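Local coordinates for phosphocarrier protein HPr (Mycoplasma capricolum, PDB 1PCH) that relays phosphoryl groups as the general, non-sugar-specific component of the phosphoenolpyruvate-dependent sugar phosphotransferase system, at residues Ala1-Ile7 and Thr58-Ala64; Leu13-Ser19 and Ile46-Met50; Val20-Ala25 and Ala75-Met80. All blocks are in the same frame, centred on the assembly; numbering follows the deposited sequence.

Interaction 1. Residues Ala1-Ile7 and Thr58-Ala64; sequences AKFSAII and TEITIQA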
loop_
_atom_site.group_PDB
_atom_site.type_symbol
_atom_site.label_atom_id
_atom_site.label_comp_id
_atom_site.label_asym_id
_atom_site.label_seq_id
_atom_site.Cartn_x
_atom_site.Cartn_y
_atom_site.Cartn_z
ATOM N N ALA A 1 -2.977 7.975 10.544
ATOM C CA ALA A 1 -2.936 6.556 10.839
ATOM C C ALA A 1 -1.853 5.902 9.966
ATOM O O ALA A 1 -1.687 6.266 8.821
ATOM C CB ALA A 1 -4.295 5.916 10.540
ATOM N N LYS A 2 -1.137 4.932 10.551
ATOM C CA LYS A 2 -0.080 4.320 9.758
ATOM C C LYS A 2 0.337 2.953 10.197
ATOM O O LYS A 2 0.154 2.471 11.320
ATOM C CB LYS A 2 1.118 5.271 9.760
ATOM C CG LYS A 2 2.066 5.118 10.900
ATOM C CD LYS A 2 2.934 6.380 11.074
ATOM C CE LYS A 2 3.954 6.539 9.977
ATOM N NZ LYS A 2 4.728 7.814 10.085
ATOM N N PHE A 3 1.034 2.280 9.255
ATOM C CA PHE A 3 1.568 0.973 9.532
ATOM C C PHE A 3 2.726 0.704 8.579
ATOM O O PHE A 3 2.824 1.289 7.518
ATOM C CB PHE A 3 0.556 -0.141 9.521
ATOM C CG PHE A 3 0.136 -0.655 8.164
ATOM C CD1 PHE A 3 0.841 -1.656 7.549
ATOM C CD2 PHE A 3 -0.976 -0.103 7.534
ATOM C CE1 PHE A 3 0.463 -2.138 6.300
ATOM C CE2 PHE A 3 -1.364 -0.584 6.293
ATOM C CZ PHE A 3 -0.644 -1.585 5.687
ATOM N N SER A 4 3.634 -0.144 9.060
ATOM C CA SER A 4 4.783 -0.464 8.222
ATOM C C SER A 4 4.812 -1.948 8.084
ATOM O O SER A 4 4.281 -2.699 8.925
ATOM C CB SER A 4 6.066 0.073 8.843
ATOM O OG SER A 4 6.036 1.447 9.037
ATOM N N ALA A 5 5.365 -2.443 6.980
ATOM C CA ALA A 5 5.408 -3.907 6.838
ATOM C C ALA A 5 6.536 -4.224 5.860
ATOM O O ALA A 5 6.943 -3.361 5.073
ATOM C CB ALA A 5 4.117 -4.496 6.401
ATOM N N ILE A 6 6.967 -5.445 5.845
ATOM C CA ILE A 6 8.020 -5.776 4.843
ATOM C C ILE A 6 7.296 -6.523 3.717
ATOM O O ILE A 6 6.523 -7.412 4.000
ATOM C CB ILE A 6 9.038 -6.728 5.487
ATOM C CG1 ILE A 6 9.824 -6.074 6.638
ATOM C CG2 ILE A 6 9.951 -7.354 4.463
ATOM C CD1 ILE A 6 10.412 -4.748 6.307
ATOM N N ILE A 7 7.570 -6.161 2.501
ATOM C CA ILE A 7 7.005 -6.819 1.335
ATOM C C ILE A 7 7.654 -8.200 1.181
ATOM O O ILE A 7 8.842 -8.286 1.023
ATOM C CB ILE A 7 7.329 -6.012 0.050
ATOM C CG1 ILE A 7 6.765 -4.616 0.072
ATOM C CG2 ILE A 7 6.936 -6.856 -1.147
ATOM C CD1 ILE A 7 5.227 -4.602 0.191
ATOM N N THR A 58 11.599 -4.893 0.851
ATOM C CA THR A 58 11.466 -3.492 1.119
ATOM C C THR A 58 10.477 -3.259 2.254
ATOM O O THR A 58 9.432 -3.886 2.321
ATOM C CB THR A 58 10.984 -2.712 -0.130
ATOM O OG1 THR A 58 11.921 -2.958 -1.198
ATOM C CG2 THR A 58 10.955 -1.222 0.104
ATOM N N GLU A 59 10.840 -2.377 3.152
ATOM C CA GLU A 59 9.964 -2.009 4.236
ATOM C C GLU A 59 9.189 -0.746 3.745
ATOM O O GLU A 59 9.751 0.252 3.369
ATOM C CB GLU A 59 10.707 -1.603 5.507
ATOM C CG GLU A 59 9.721 -1.377 6.668
ATOM C CD GLU A 59 10.463 -1.009 7.955
ATOM O OE1 GLU A 59 10.938 0.132 8.036
ATOM O OE2 GLU A 59 10.542 -1.878 8.860
ATOM N N ILE A 60 7.873 -0.944 3.762
ATOM C CA ILE A 60 7.018 0.151 3.329
ATOM C C ILE A 60 6.230 0.646 4.541
ATOM O O ILE A 60 6.028 -0.066 5.511
ATOM C CB ILE A 60 6.062 -0.319 2.249
ATOM C CG1 ILE A 60 5.119 -1.460 2.708
ATOM C CG2 ILE A 60 6.830 -0.720 1.001
ATOM C CD1 ILE A 60 3.693 -1.288 2.269
ATOM N N THR A 61 5.774 1.881 4.376
ATOM C CA THR A 61 4.950 2.508 5.377
ATOM C C THR A 61 3.723 3.085 4.650
ATOM O O THR A 61 3.899 3.623 3.573
ATOM C CB THR A 61 5.699 3.669 6.069
ATOM O OG1 THR A 61 6.812 3.069 6.781
ATOM C CG2 THR A 61 4.783 4.234 7.150
ATOM N N ILE A 62 2.573 2.791 5.200
ATOM C CA ILE A 62 1.340 3.327 4.668
ATOM C C ILE A 62 0.785 4.335 5.704
ATOM O O ILE A 62 0.704 4.022 6.901
ATOM C CB ILE A 62 0.281 2.271 4.382
ATOM C CG1 ILE A 62 0.722 1.176 3.453
ATOM C CG2 ILE A 62 -1.007 2.929 3.896
ATOM C CD1 ILE A 62 0.950 1.611 2.040
ATOM N N GLN A 63 0.530 5.523 5.231
ATOM C CA GLN A 63 0.051 6.616 6.045
ATOM C C GLN A 63 -1.333 7.057 5.497
ATOM O O GLN A 63 -1.403 7.315 4.312
ATOM C CB GLN A 63 0.972 7.836 5.991
ATOM C CG GLN A 63 0.575 8.968 6.932
ATOM C CD GLN A 63 1.698 9.258 7.944
ATOM O OE1 GLN A 63 1.600 8.845 9.093
ATOM N NE2 GLN A 63 2.749 9.926 7.497
ATOM N N ALA A 64 -2.302 7.066 6.372
ATOM C CA ALA A 64 -3.656 7.505 5.936
ATOM C C ALA A 64 -3.981 8.761 6.766
ATOM O O ALA A 64 -3.769 8.763 7.979
ATOM C CB ALA A 64 -4.645 6.414 6.172
#
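Phe3 lays its ring alongside Ile62, the two side chains pointing the same way from a hydrogen-bonded antiparallel pair. CB of Ile62 sits 4.3 Å from the centroid of the Phe3 ring, 29° off the ring normal, an off-centre CH-pi contact, while CG1 of Ile62 reaches CZ of Phe3 obliquely at 3.8 Å. Phe3 takes a first torsion of 79°, which places CG between the backbone N and the carbonyl carbon and turns the ring over its neighbour on the adjoining strand. Ile60 shares this face with Ala5, and its CG2 meets CG1 of Ile7 at 4.0 Å, the two side chains nearly perpendicular.

Ser4 and Thr61 form a non-hydrogen-bonded pair on the other face, where their hydroxyls supply the bond that the backbone does not: OG of Ser4 lies 2.9 Å from OG1 of Thr61. Both oxygens stand beside their own backbone N, and this brings them together across the strands. On one side of this pair the aliphatic part of Lys2 passes at a slant by the amide oxygen of Gln63, CE of Lys2 being 3.4 Å from OE1; on the other, CD1 of Ile6 presses on CB of Glu59 at 3.3 Å.

The backbones are joined by paired bonds at Phe3–Ile62 and Ala5–Ile60, extended by Ala1 with Ala64 and by a single bond from Ile7 N to Thr58 O. Strand 2-6 is an outer strand of the antiparallel sheet of the HPr open-faced beta sandwich, and strand 59-65 carries the pairing inward to strand 31-36 through Thr61 and Gln63. Phe3 and Ile60 face helix 69-82, touching Lys77 and Met80 respectively; Ile62 also meets Met80 and packs against Ile32 and Ile34 of the next strand.

Interaction 2. Residues Leu13-Ser19 and Ile46-Met50; sequences LHARPAS and IMNVM. With SO4 (sulfate ion), chain B.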
loop_
_atom_site.group_PDB
_atom_site.type_symbol
_atom_site.label_atom_id
_atom_site.label_comp_id
_atom_site.label_asym_id
_atom_site.label_seq_id
_atom_site.Cartn_x
_atom_site.Cartn_y
_atom_site.Cartn_z
ATOM N N LEU A 13 5.902 -5.405 -5.350
ATOM C CA LEU A 13 4.603 -4.752 -5.429
ATOM C C LEU A 13 4.314 -4.549 -6.925
ATOM O O LEU A 13 4.747 -3.574 -7.514
ATOM C CB LEU A 13 4.573 -3.465 -4.647
ATOM C CG LEU A 13 3.208 -3.152 -3.990
ATOM C CD1 LEU A 13 3.240 -1.833 -3.259
ATOM C CD2 LEU A 13 2.165 -3.135 -5.094
ATOM N N HIS A 14 3.787 -5.640 -7.478
ATOM C CA HIS A 14 3.564 -5.753 -8.886
ATOM C C HIS A 14 2.107 -5.507 -9.248
ATOM O O HIS A 14 1.320 -5.048 -8.426
ATOM C CB HIS A 14 4.033 -7.117 -9.384
ATOM C CG HIS A 14 3.416 -8.259 -8.668
ATOM N ND1 HIS A 14 2.397 -9.023 -9.242
ATOM C CD2 HIS A 14 3.671 -8.811 -7.454
ATOM C CE1 HIS A 14 2.080 -9.997 -8.426
ATOM N NE2 HIS A 14 2.812 -9.879 -7.317
ATOM N N ALA A 15 1.805 -5.625 -10.546
ATOM C CA ALA A 15 0.528 -5.216 -11.040
ATOM C C ALA A 15 -0.666 -5.705 -10.295
ATOM O O ALA A 15 -1.581 -4.870 -10.042
ATOM C CB ALA A 15 0.402 -5.411 -12.545
ATOM N N ARG A 16 -0.772 -6.974 -10.018
ATOM C CA ARG A 16 -1.987 -7.525 -9.370
ATOM C C ARG A 16 -2.266 -6.856 -8.060
ATOM O O ARG A 16 -3.345 -6.301 -7.778
ATOM C CB ARG A 16 -1.805 -9.027 -9.237
ATOM C CG ARG A 16 -3.113 -9.811 -9.146
ATOM C CD ARG A 16 -2.835 -11.265 -8.783
ATOM N N PRO A 17 -1.261 -6.928 -7.144
ATOM C CA PRO A 17 -1.457 -6.272 -5.857
ATOM C C PRO A 17 -1.592 -4.814 -5.941
ATOM O O PRO A 17 -2.437 -4.183 -5.243
ATOM C CB PRO A 17 -0.283 -6.742 -5.002
ATOM C CG PRO A 17 0.781 -7.038 -6.040
ATOM C CD PRO A 17 0.003 -7.713 -7.152
ATOM N N ALA A 18 -0.832 -4.106 -6.800
ATOM C CA ALA A 18 -0.964 -2.690 -6.915
ATOM C C ALA A 18 -2.394 -2.320 -7.360
ATOM O O ALA A 18 -2.942 -1.355 -6.869
ATOM C CB ALA A 18 0.034 -2.107 -7.913
ATOM N N SER A 19 -2.907 -3.086 -8.312
ATOM C CA SER A 19 -4.230 -2.773 -8.863
ATOM C C SER A 19 -5.295 -2.915 -7.794
ATOM O O SER A 19 -6.181 -2.061 -7.719
ATOM C CB SER A 19 -4.540 -3.646 -10.064
ATOM O OG SER A 19 -4.852 -4.958 -9.733
ATOM N N ILE A 46 -2.401 3.528 -9.408
ATOM C CA ILE A 46 -1.650 2.334 -9.762
ATOM C C ILE A 46 -0.326 2.697 -10.421
ATOM O O ILE A 46 0.680 2.057 -10.235
ATOM C CB ILE A 46 -2.418 1.377 -10.682
ATOM C CG1 ILE A 46 -1.510 0.178 -11.096
ATOM C CG2 ILE A 46 -2.878 2.073 -11.950
ATOM C CD1 ILE A 46 -2.349 -1.046 -11.388
ATOM N N MET A 47 -0.367 3.758 -11.263
ATOM C CA MET A 47 0.867 4.190 -11.883
ATOM C C MET A 47 1.888 4.644 -10.896
ATOM O O MET A 47 3.091 4.219 -10.955
ATOM C CB MET A 47 0.574 5.295 -12.920
ATOM C CG MET A 47 1.844 5.993 -13.355
ATOM S SD MET A 47 1.633 7.280 -14.596
ATOM C CE MET A 47 3.310 7.388 -15.237
ATOM N N ASN A 48 1.514 5.443 -9.922
ATOM C CA ASN A 48 2.397 5.928 -8.892
ATOM C C ASN A 48 3.049 4.761 -8.120
ATOM O O ASN A 48 4.234 4.767 -7.863
ATOM C CB ASN A 48 1.606 6.698 -7.825
ATOM C CG ASN A 48 1.551 8.168 -7.980
ATOM O OD1 ASN A 48 1.572 8.891 -6.957
ATOM N ND2 ASN A 48 1.478 8.660 -9.206
ATOM N N VAL A 49 2.212 3.812 -7.779
ATOM C CA VAL A 49 2.658 2.659 -7.000
ATOM C C VAL A 49 3.563 1.777 -7.810
ATOM O O VAL A 49 4.637 1.332 -7.342
ATOM C CB VAL A 49 1.471 1.927 -6.395
ATOM C CG1 VAL A 49 1.751 0.533 -5.989
ATOM C CG2 VAL A 49 0.762 2.800 -5.391
ATOM N N MET A 50 3.262 1.544 -9.069
ATOM C CA MET A 50 4.149 0.762 -9.906
ATOM C C MET A 50 5.491 1.459 -10.154
ATOM O O MET A 50 6.516 0.781 -10.233
ATOM C CB MET A 50 3.438 0.440 -11.206
ATOM C CG MET A 50 2.193 -0.423 -10.967
ATOM S SD MET A 50 2.562 -2.081 -10.517
ATOM C CE MET A 50 2.596 -2.908 -12.098
HETATM S S SO4 B . -4.233 5.668 -11.950
HETATM O O1 SO4 B . -5.101 5.629 -13.192
HETATM O O2 SO4 B . -4.678 4.550 -11.039
HETATM O O3 SO4 B . -2.817 5.555 -12.321
HETATM O O4 SO4 B . -4.507 6.971 -11.245
HETATM O O HOH W 1 5.966 -1.019 -6.906
#
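Ala18 turns its methyl group toward helix 46-52, where CB meets CG1 of Val49 at 3.7 Å. CG1 of Val49 also touches CD2 of Leu13, whose side chain crosses that of Val49 at about a right angle. In the conformer described here, Met50 places SD 3.6 Å from CB of Ala18, on the first turn of helix 15-25; the outer end of this side chain is less certain. At the far end, Ile46 holds CG1 anti to the backbone N (chi1 176°), which carries CD1 across to CB of Ser19 at 3.6 Å.

A water joins the two backbones by donating to Leu13 O and to Val49 O. Next to Leu13 stands His14, the active-site histidine that is phosphorylated as an intermediate, at the N-cap of helix 15-25. Its ring has CD of Pro17 3.3 Å above the centre of one face, and its NE2 is hydrogen-bonded to Asp9. At the start of helix 46-52 a sulfate ion, probably from the crystallisation liquor, accepts hydrogen bonds from Ile46 N (3.0 Å, to O2) and Met47 N.

The contact sets helix 46-52 against the N-terminal turns of helix 15-25, with Leu13 and Val49 both reaching Ile34 of strand 31-36.

Interaction 3. Residues Val20-Ala25 and Ala75-Met80; sequences VLAKEA and AIKQTM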
loop_
_atom_site.group_PDB
_atom_site.type_symbol
_atom_site.label_atom_id
_atom_site.label_comp_id
_atom_site.label_asym_id
_atom_site.label_seq_id
_atom_site.Cartn_x
_atom_site.Cartn_y
_atom_site.Cartn_z
ATOM N N VAL A 20 -5.231 -3.995 -7.030
ATOM C CA VAL A 20 -6.137 -4.286 -5.947
ATOM C C VAL A 20 -6.066 -3.253 -4.841
ATOM O O VAL A 20 -7.024 -2.760 -4.279
ATOM C CB VAL A 20 -5.973 -5.702 -5.378
ATOM C CG1 VAL A 20 -6.946 -5.911 -4.242
ATOM C CG2 VAL A 20 -6.195 -6.720 -6.485
ATOM N N LEU A 21 -4.817 -2.868 -4.518
ATOM C CA LEU A 21 -4.628 -1.829 -3.514
ATOM C C LEU A 21 -5.145 -0.480 -3.985
ATOM O O LEU A 21 -5.795 0.185 -3.195
ATOM C CB LEU A 21 -3.159 -1.695 -3.153
ATOM C CG LEU A 21 -2.666 -2.906 -2.288
ATOM C CD1 LEU A 21 -1.106 -2.821 -2.403
ATOM C CD2 LEU A 21 -3.082 -2.656 -0.841
ATOM N N ALA A 22 -4.851 -0.098 -5.211
ATOM C CA ALA A 22 -5.312 1.205 -5.730
ATOM C C ALA A 22 -6.824 1.275 -5.682
ATOM O O ALA A 22 -7.398 2.294 -5.309
ATOM C CB ALA A 22 -4.796 1.381 -7.135
ATOM N N LYS A 23 -7.465 0.151 -6.030
ATOM C CA LYS A 23 -8.927 0.092 -6.022
ATOM C C LYS A 23 -9.452 0.306 -4.611
ATOM O O LYS A 23 -10.419 0.992 -4.318
ATOM C CB LYS A 23 -9.357 -1.322 -6.498
ATOM C CG LYS A 23 -10.836 -1.597 -6.149
ATOM C CD LYS A 23 -11.275 -2.938 -6.672
ATOM C CE LYS A 23 -12.753 -3.211 -6.479
ATOM N NZ LYS A 23 -13.056 -4.678 -6.555
ATOM N N GLU A 24 -8.836 -0.443 -3.693
ATOM C CA GLU A 24 -9.263 -0.379 -2.303
ATOM C C GLU A 24 -9.026 0.967 -1.694
ATOM O O GLU A 24 -9.898 1.566 -1.060
ATOM C CB GLU A 24 -8.617 -1.481 -1.466
ATOM C CG GLU A 24 -9.213 -1.450 -0.044
ATOM C CD GLU A 24 -10.510 -2.262 -0.026
ATOM O OE1 GLU A 24 -10.813 -2.905 -1.065
ATOM O OE2 GLU A 24 -11.125 -2.299 1.041
ATOM N N ALA A 25 -7.809 1.513 -1.923
ATOM C CA ALA A 25 -7.541 2.844 -1.384
ATOM C C ALA A 25 -8.488 3.899 -1.905
ATOM O O ALA A 25 -8.837 4.825 -1.193
ATOM C CB ALA A 25 -6.089 3.215 -1.746
ATOM N N ALA A 75 -8.209 -1.637 6.209
ATOM C CA ALA A 75 -8.642 -2.138 4.924
ATOM C C ALA A 75 -7.411 -2.437 4.055
ATOM O O ALA A 75 -7.308 -3.523 3.514
ATOM C CB ALA A 75 -9.602 -1.217 4.244
ATOM N N ILE A 76 -6.491 -1.475 4.027
ATOM C CA ILE A 76 -5.262 -1.632 3.256
ATOM C C ILE A 76 -4.370 -2.753 3.808
ATOM O O ILE A 76 -3.856 -3.575 3.074
ATOM C CB ILE A 76 -4.506 -0.318 3.150
ATOM C CG1 ILE A 76 -5.241 0.777 2.392
ATOM C CG2 ILE A 76 -3.097 -0.554 2.560
ATOM C CD1 ILE A 76 -5.763 0.376 1.047
ATOM N N LYS A 77 -4.224 -2.817 5.122
ATOM C CA LYS A 77 -3.419 -3.887 5.716
ATOM C C LYS A 77 -4.014 -5.226 5.356
ATOM O O LYS A 77 -3.368 -6.155 4.857
ATOM C CB LYS A 77 -3.321 -3.639 7.226
ATOM C CG LYS A 77 -2.543 -4.657 8.008
ATOM C CD LYS A 77 -2.699 -4.404 9.524
ATOM C CE LYS A 77 -2.591 -5.753 10.255
ATOM N NZ LYS A 77 -2.632 -5.523 11.746
ATOM N N GLN A 78 -5.337 -5.347 5.547
ATOM C CA GLN A 78 -5.953 -6.654 5.214
ATOM C C GLN A 78 -5.771 -7.015 3.766
ATOM O O GLN A 78 -5.538 -8.164 3.401
ATOM C CB GLN A 78 -7.453 -6.627 5.546
ATOM C CG GLN A 78 -8.088 -8.009 5.259
ATOM C CD GLN A 78 -7.478 -9.059 6.182
ATOM O OE1 GLN A 78 -7.308 -8.784 7.374
ATOM N NE2 GLN A 78 -7.071 -10.190 5.598
ATOM N N THR A 79 -5.923 -6.002 2.897
ATOM C CA THR A 79 -5.737 -6.212 1.480
ATOM C C THR A 79 -4.341 -6.746 1.159
ATOM O O THR A 79 -4.201 -7.648 0.329
ATOM C CB THR A 79 -6.016 -4.949 0.644
ATOM O OG1 THR A 79 -7.418 -4.638 0.836
ATOM C CG2 THR A 79 -5.877 -5.278 -0.857
ATOM N N MET A 80 -3.334 -6.183 1.816
ATOM C CA MET A 80 -1.968 -6.649 1.567
ATOM C C MET A 80 -1.771 -8.096 2.004
ATOM O O MET A 80 -1.065 -8.851 1.370
ATOM C CB MET A 80 -0.950 -5.763 2.298
ATOM C CG MET A 80 -0.941 -4.386 1.618
ATOM S SD MET A 80 0.303 -3.319 2.367
ATOM C CE MET A 80 0.218 -1.937 1.193
#
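Leu21 pushes its branched end past Thr79, with CD2 3.7 Å from CG of Met80 and also against CG2 of Thr79 and CG2 of Ile76. It thus fits among three side chains of helix 69-82, crossing Met80 at about a right angle. Thr79 answers with its methyl group: CG2, anti to the backbone N (chi1 -64° for OG1), is directed at Leu21 and also meets CG1 of Val20 at 3.6 Å. Its hydroxyl donates to Ala75 O, from above the carbonyl plane, while Thr79 N reaches the same oxygen from the opposite face. That oxygen is therefore gripped by two bonds.

These helices run antiparallel, at 160° between the short segments, and pack side by side on one face of the sheet, as expected for the open-faced beta sandwich of HPr.

Ile76 extends CD1 to CB of Ala25 at 4.0 Å and slides past Glu24 in the opposite direction. Glu24 bends at chi2 (85°), and its OE2 comes 3.7 Å from CB of Ala75; its other carboxylate oxygen, OE1, forms a salt bridge with Lys27. Beneath the helix pair, Met80 continues onto Phe3 of strand 2-6.

How the interactions relate
Interaction 3 is the buried contact of the set, whereas interactions 1 and 2 are partly buried. Interaction 1 joins strands and relies on backbone hydrogen bonds, with an apolar face turned inward and a largely polar one outward; the two helix contacts meet through side chains, interaction 2, which holds the active-site histidine, adding a bridging water. Interactions 2 and 3 use successive parts of helix 15-25, and Leu13 touches Leu21 where they meet. Interaction 1 joins interaction 3 through Met80, which lies against the buried Ile60 and Ile62. Interaction 2 does not touch interaction 1, although it is nested within the chain loop that interaction 1 closes.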